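Local structure of envelope polyprotein (Puumala orthohantavirus, 5FXU) at residues Lys207-Phe212 and Thr222-Gln227; Val312-Asp317 and Lys339-Thr344. The protein is the Gn ectodomain of the hantaviral envelope, a surface glycoprotein that probably acts with its partner Gc in host-cell attachment and entry. All coordinates share one frame; numbering follows the deposited sequence.

Contact 1 (Lys207-Phe212 and Thr222-Gln227); sequences KLEKSF and TGNGFQ
The first turn of helix 208-216, with Lys207 as N-cap, lies against the loop that leads into strand 228-234 in the Gn head. Lys207 and Glu209 meet this loop mainly through carbon atoms. Lys207 CD packs on Gln227 CG at 3.8 Å. Lys207 CA lies 3.5 Å from Phe226 O in a CA-H...O contact, with 162° at the hydrogen. Glu209 and Asn224 run side by side in the same direction. Glu209 CG comes within 3.9 Å of Asn224 CB because it is anti to the backbone N (chi1 -172°). The carboxylate and amide planes are turned 76° apart. Leu208 CD2 sits at the edge of the Phe226 ring, 4.4 Å from CE2. A water accepts from Glu209 N, in the first helical turn, at 2.9 Å and donates to Asn224 O and Phe226 O. A second water lies 2.7 Å from Lys210 NZ and takes a weak bond from Asn224 N. Polar ends bond beyond the two segments: Glu209 to Lys339 and His333, Asn224 OD1 to Thr314 and ND2 to Cys336 O, Lys207 to the poorly ordered Asp317. Water and carbon packing join helix to loop, while charges tie the helix start to Asp317 and Lys339.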
loop_
_atom_site.group_PDB
_atom_site.type_symbol
_atom_site.label_atom_id
_atom_site.label_comp_id
_atom_site.label_asym_id
_atom_site.label_seq_id
_atom_site.Cartn_x
_atom_site.Cartn_y
_atom_site.Cartn_z
ATOM N N LYS A 207 -1.356 15.670 9.668
ATOM C CA LYS A 207 -1.342 14.674 10.761
ATOM C C LYS A 207 -2.391 13.567 10.485
ATOM O O LYS A 207 -3.503 13.541 11.030
ATOM C CB LYS A 207 -1.462 15.316 12.172
ATOM C CG LYS A 207 -0.157 15.612 12.967
ATOM C CD LYS A 207 0.583 16.851 12.525
ATOM C CE LYS A 207 1.256 17.591 13.693
ATOM N NZ LYS A 207 2.499 16.904 14.113
ATOM N N LEU A 208 -1.994 12.628 9.623
ATOM C CA LEU A 208 -2.879 11.574 9.131
ATOM C C LEU A 208 -3.529 10.726 10.239
ATOM O O LEU A 208 -4.729 10.450 10.170
ATOM C CB LEU A 208 -2.129 10.695 8.139
ATOM C CG LEU A 208 -2.855 9.516 7.500
ATOM C CD1 LEU A 208 -4.088 10.004 6.748
ATOM C CD2 LEU A 208 -1.903 8.779 6.570
ATOM N N GLU A 209 -2.769 10.347 11.266
ATOM C CA GLU A 209 -3.322 9.497 12.316
ATOM C C GLU A 209 -4.369 10.231 13.155
ATOM O O GLU A 209 -5.296 9.594 13.678
ATOM C CB GLU A 209 -2.224 8.915 13.204
ATOM C CG GLU A 209 -2.686 7.866 14.209
ATOM C CD GLU A 209 -3.491 6.712 13.604
ATOM O OE1 GLU A 209 -3.202 6.272 12.475
ATOM O OE2 GLU A 209 -4.398 6.199 14.285
ATOM N N LYS A 210 -4.254 11.559 13.260
ATOM C CA LYS A 210 -5.313 12.362 13.893
ATOM C C LYS A 210 -6.643 12.234 13.163
ATOM O O LYS A 210 -7.698 12.174 13.813
ATOM C CB LYS A 210 -4.924 13.835 14.029
ATOM C CG LYS A 210 -3.787 14.088 15.024
ATOM C CD LYS A 210 -3.701 15.563 15.414
ATOM C CE LYS A 210 -2.673 15.849 16.553
ATOM N NZ LYS A 210 -2.495 14.894 17.707
ATOM N N SER A 211 -6.607 12.147 11.834
ATOM C CA SER A 211 -7.828 11.937 11.067
ATOM C C SER A 211 -8.473 10.626 11.426
ATOM O O SER A 211 -9.678 10.576 11.660
ATOM C CB SER A 211 -7.578 11.989 9.560
ATOM O OG SER A 211 -6.854 13.159 9.191
ATOM N N PHE A 212 -7.676 9.570 11.570
ATOM C CA PHE A 212 -8.216 8.273 11.990
ATOM C C PHE A 212 -8.804 8.344 13.396
ATOM O O PHE A 212 -9.854 7.774 13.673
ATOM C CB PHE A 212 -7.140 7.160 11.928
ATOM C CG PHE A 212 -6.841 6.682 10.548
ATOM C CD1 PHE A 212 -7.743 5.882 9.880
ATOM C CD2 PHE A 212 -5.668 7.047 9.905
ATOM C CE1 PHE A 212 -7.488 5.462 8.599
ATOM C CE2 PHE A 212 -5.402 6.617 8.619
ATOM C CZ PHE A 212 -6.314 5.824 7.965
ATOM N N THR A 222 -2.356 11.880 22.903
ATOM C CA THR A 222 -1.425 12.998 23.090
ATOM C C THR A 222 -0.515 13.192 21.853
ATOM O O THR A 222 -0.516 14.265 21.226
ATOM C CB THR A 222 -0.600 12.865 24.409
ATOM O OG1 THR A 222 0.235 11.694 24.364
ATOM C CG2 THR A 222 -1.524 12.803 25.669
ATOM N N GLY A 223 0.217 12.137 21.497
ATOM C CA GLY A 223 1.321 12.204 20.526
ATOM C C GLY A 223 1.331 11.288 19.298
ATOM O O GLY A 223 2.120 10.336 19.222
ATOM N N ASN A 224 0.465 11.585 18.328
ATOM C CA ASN A 224 0.494 10.951 16.997
ATOM C C ASN A 224 0.785 11.938 15.847
ATOM O O ASN A 224 -0.080 12.419 15.096
ATOM C CB ASN A 224 -0.716 10.059 16.823
ATOM C CG ASN A 224 -0.639 8.809 17.734
ATOM O OD1 ASN A 224 0.325 8.066 17.638
ATOM N ND2 ASN A 224 -1.612 8.595 18.625
ATOM N N GLY A 225 2.085 12.185 15.733
ATOM C CA GLY A 225 2.636 13.226 14.926
ATOM C C GLY A 225 3.038 12.898 13.498
ATOM O O GLY A 225 3.459 13.803 12.800
ATOM N N PHE A 226 2.930 11.647 13.037
ATOM C CA PHE A 226 3.280 11.337 11.644
ATOM C C PHE A 226 2.597 12.280 10.617
ATOM O O PHE A 226 1.426 12.602 10.739
ATOM C CB PHE A 226 2.981 9.898 11.285
ATOM C CG PHE A 226 3.204 9.608 9.818
ATOM C CD1 PHE A 226 4.479 9.458 9.308
ATOM C CD2 PHE A 226 2.127 9.568 8.936
ATOM C CE1 PHE A 226 4.682 9.242 7.952
ATOM C CE2 PHE A 226 2.327 9.340 7.596
ATOM C CZ PHE A 226 3.608 9.179 7.101
ATOM N N GLN A 227 3.375 12.763 9.652
ATOM C CA GLN A 227 2.874 13.668 8.635
ATOM C C GLN A 227 2.960 13.023 7.272
ATOM O O GLN A 227 4.036 12.635 6.806
ATOM C CB GLN A 227 3.601 15.020 8.664
ATOM C CG GLN A 227 3.060 15.940 9.756
ATOM C CD GLN A 227 3.621 17.345 9.716
ATOM O OE1 GLN A 227 3.263 18.152 8.859
ATOM N NE2 GLN A 227 4.501 17.646 10.656
HETATM O O HOH W 1 -0.298 11.360 12.284
HETATM O O HOH W 2 -2.594 12.271 18.224
#

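Contact 2 (Val312-Asp317 and Lys339-Thr344); sequences VLTAKD and KTLPLT
Thr314 and Lys339 meet with similar first torsions. In Thr314, OG1 stands between the backbone N and the carbonyl carbon (chi1 62°), and in Lys339 CG does the same (chi1 70°). The two side chains cross at about a right angle. Thr314 OG1 comes 3.2 Å from Lys339 CG, and the lysine chain runs on extended. Its NZ bonds to Val335 O and forms a salt bridge with Glu213. The same turn of Thr314 leaves CG2 over the other strand, 3.9 Å from Leu341 CG. Thr314 OG1 itself has its partner in OD1 of Asn224.

The backbones form an antiparallel pairing of strands 310-313 and 340-354. Val312 and Leu341 are a hydrogen-bonded pair. Val312 N gives to Leu341 O, and Leu341 N gives to Val312 O, each at 2.9 Å and in the carbonyl plane. Leu313 and Thr340 form the adjoining non-hydrogen-bonded pair. Beyond the end of strand 310-313, Thr314 N reaches Lys339 O at 3.1 Å. This bond is nearly straight at the hydrogen (171°), but its donor is tilted from the carbonyl plane. A water donates to the same Lys339 O and accepts from Ala315 N. Lys339 O, just before strand 340-354 begins, therefore takes two hydrogen bonds. Val312 CG2 presses on Leu343 CD2 at 3.5 Å, tighter than usual for two carbons, and the side chains cross squarely. Val312 and Leu343 both also touch Tyr321 and Leu195. Backbone bonding and buried apolar packing together fix the pairing.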
loop_
_atom_site.group_PDB
_atom_site.type_symbol
_atom_site.label_atom_id
_atom_site.label_comp_id
_atom_site.label_asym_id
_atom_site.label_seq_id
_atom_site.Cartn_x
_atom_site.Cartn_y
_atom_site.Cartn_z
ATOM N N VAL A 312 4.824 2.408 9.182
ATOM C CA VAL A 312 5.494 3.531 9.822
ATOM C C VAL A 312 4.879 3.731 11.201
ATOM O O VAL A 312 3.690 3.559 11.375
ATOM C CB VAL A 312 5.283 4.820 8.998
ATOM C CG1 VAL A 312 6.068 5.989 9.534
ATOM C CG2 VAL A 312 5.724 4.601 7.563
ATOM N N LEU A 313 5.696 4.105 12.173
ATOM C CA LEU A 313 5.195 4.550 13.462
ATOM C C LEU A 313 4.361 5.801 13.309
ATOM O O LEU A 313 4.780 6.733 12.623
ATOM C CB LEU A 313 6.352 4.881 14.401
ATOM C CG LEU A 313 7.227 3.732 14.892
ATOM C CD1 LEU A 313 8.197 4.297 15.881
ATOM C CD2 LEU A 313 6.443 2.599 15.518
ATOM N N THR A 314 3.206 5.844 13.966
ATOM C CA THR A 314 2.361 7.043 13.918
ATOM C C THR A 314 2.889 8.154 14.814
ATOM O O THR A 314 2.572 9.308 14.603
ATOM C CB THR A 314 0.918 6.738 14.315
ATOM O OG1 THR A 314 0.883 6.270 15.664
ATOM C CG2 THR A 314 0.293 5.697 13.400
ATOM N N ALA A 315 3.714 7.798 15.802
ATOM C CA ALA A 315 4.172 8.730 16.823
ATOM C C ALA A 315 5.169 9.769 16.336
ATOM O O ALA A 315 5.227 10.863 16.901
ATOM C CB ALA A 315 4.754 7.989 18.035
ATOM N N LYS A 316 5.983 9.440 15.339
ATOM C CA LYS A 316 7.050 10.370 14.924
ATOM C C LYS A 316 6.721 11.112 13.643
ATOM O O LYS A 316 6.428 10.487 12.619
ATOM C CB LYS A 316 8.392 9.634 14.775
ATOM C CG LYS A 316 8.909 8.988 16.056
ATOM C CD LYS A 316 9.100 9.999 17.168
ATOM C CE LYS A 316 9.774 9.354 18.364
ATOM N NZ LYS A 316 9.977 10.366 19.438
ATOM N N ASP A 317 6.789 12.444 13.727
ATOM C CA ASP A 317 6.705 13.337 12.563
ATOM C C ASP A 317 7.566 12.857 11.407
ATOM O O ASP A 317 7.087 12.689 10.280
ATOM C CB ASP A 317 7.148 14.765 12.923
ATOM C CG ASP A 317 6.087 15.551 13.712
ATOM O OD1 ASP A 317 5.978 15.314 14.942
ATOM O OD2 ASP A 317 5.378 16.409 13.114
ATOM N N LYS A 339 1.545 2.349 17.852
ATOM C CA LYS A 339 0.789 1.927 16.682
ATOM C C LYS A 339 1.434 2.397 15.387
ATOM O O LYS A 339 2.391 3.186 15.385
ATOM C CB LYS A 339 -0.664 2.375 16.790
ATOM C CG LYS A 339 -0.916 3.865 16.663
ATOM C CD LYS A 339 -2.401 4.173 16.765
ATOM C CE LYS A 339 -2.637 5.626 17.129
ATOM N NZ LYS A 339 -4.090 5.914 17.165
ATOM N N THR A 340 0.919 1.863 14.282
ATOM C CA THR A 340 1.502 2.066 12.978
ATOM C C THR A 340 0.453 2.280 11.913
ATOM O O THR A 340 -0.720 1.956 12.120
ATOM C CB THR A 340 2.318 0.838 12.533
ATOM O OG1 THR A 340 1.446 -0.288 12.399
ATOM C CG2 THR A 340 3.404 0.516 13.533
ATOM N N LEU A 341 0.924 2.780 10.763
ATOM C CA LEU A 341 0.162 2.851 9.513
ATOM C C LEU A 341 0.863 1.985 8.489
ATOM O O LEU A 341 2.097 1.997 8.396
ATOM C CB LEU A 341 0.105 4.281 8.973
ATOM C CG LEU A 341 -0.830 5.237 9.722
ATOM C CD1 LEU A 341 -0.477 6.671 9.392
ATOM C CD2 LEU A 341 -2.275 4.965 9.384
ATOM N N PRO A 342 0.088 1.240 7.694
ATOM C CA PRO A 342 0.730 0.384 6.712
ATOM C C PRO A 342 1.215 1.167 5.489
ATOM O O PRO A 342 0.605 2.187 5.121
ATOM C CB PRO A 342 -0.375 -0.597 6.344
ATOM C CG PRO A 342 -1.650 0.190 6.545
ATOM C CD PRO A 342 -1.376 1.056 7.732
ATOM N N LEU A 343 2.283 0.669 4.857
ATOM C CA LEU A 343 2.864 1.299 3.668
ATOM C C LEU A 343 1.963 1.218 2.447
ATOM O O LEU A 343 1.900 2.163 1.659
ATOM C CB LEU A 343 4.234 0.697 3.323
ATOM C CG LEU A 343 5.392 0.979 4.257
ATOM C CD1 LEU A 343 6.678 0.924 3.436
ATOM C CD2 LEU A 343 5.305 2.297 5.003
ATOM N N THR A 344 1.309 0.076 2.283
ATOM C CA THR A 344 0.297 -0.115 1.256
ATOM C C THR A 344 -0.956 -0.680 1.891
ATOM O O THR A 344 -0.896 -1.269 2.964
ATOM C CB THR A 344 0.742 -1.077 0.148
ATOM O OG1 THR A 344 0.780 -2.421 0.656
ATOM C CG2 THR A 344 2.112 -0.666 -0.401
HETATM O O HOH W 3 3.646 4.989 17.090
#

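Contact 1 and contact 2 adjoin, with centres about 9 Å apart. They follow one another along the chain. Two probable hydrogen bonds join them: Asn224 OD1 to Thr314 OG1 at 2.7 Å, and Phe226 N to Thr314 O at 2.8 Å. Thr314 therefore binds the 222-227 loop by both side chain and backbone. The charged ends of Lys207 and Glu209 add two further links to contact 2; the one from Lys207 is less certain, since its partner is poorly ordered. Leu341 also touches Leu208, Glu209 and Phe226. A bound N-acetylglucosamine lies about 10 Å from the Glu209 side chain, and one lies about 9 Å from that of Lys339. The glycan is attached to the protein itself.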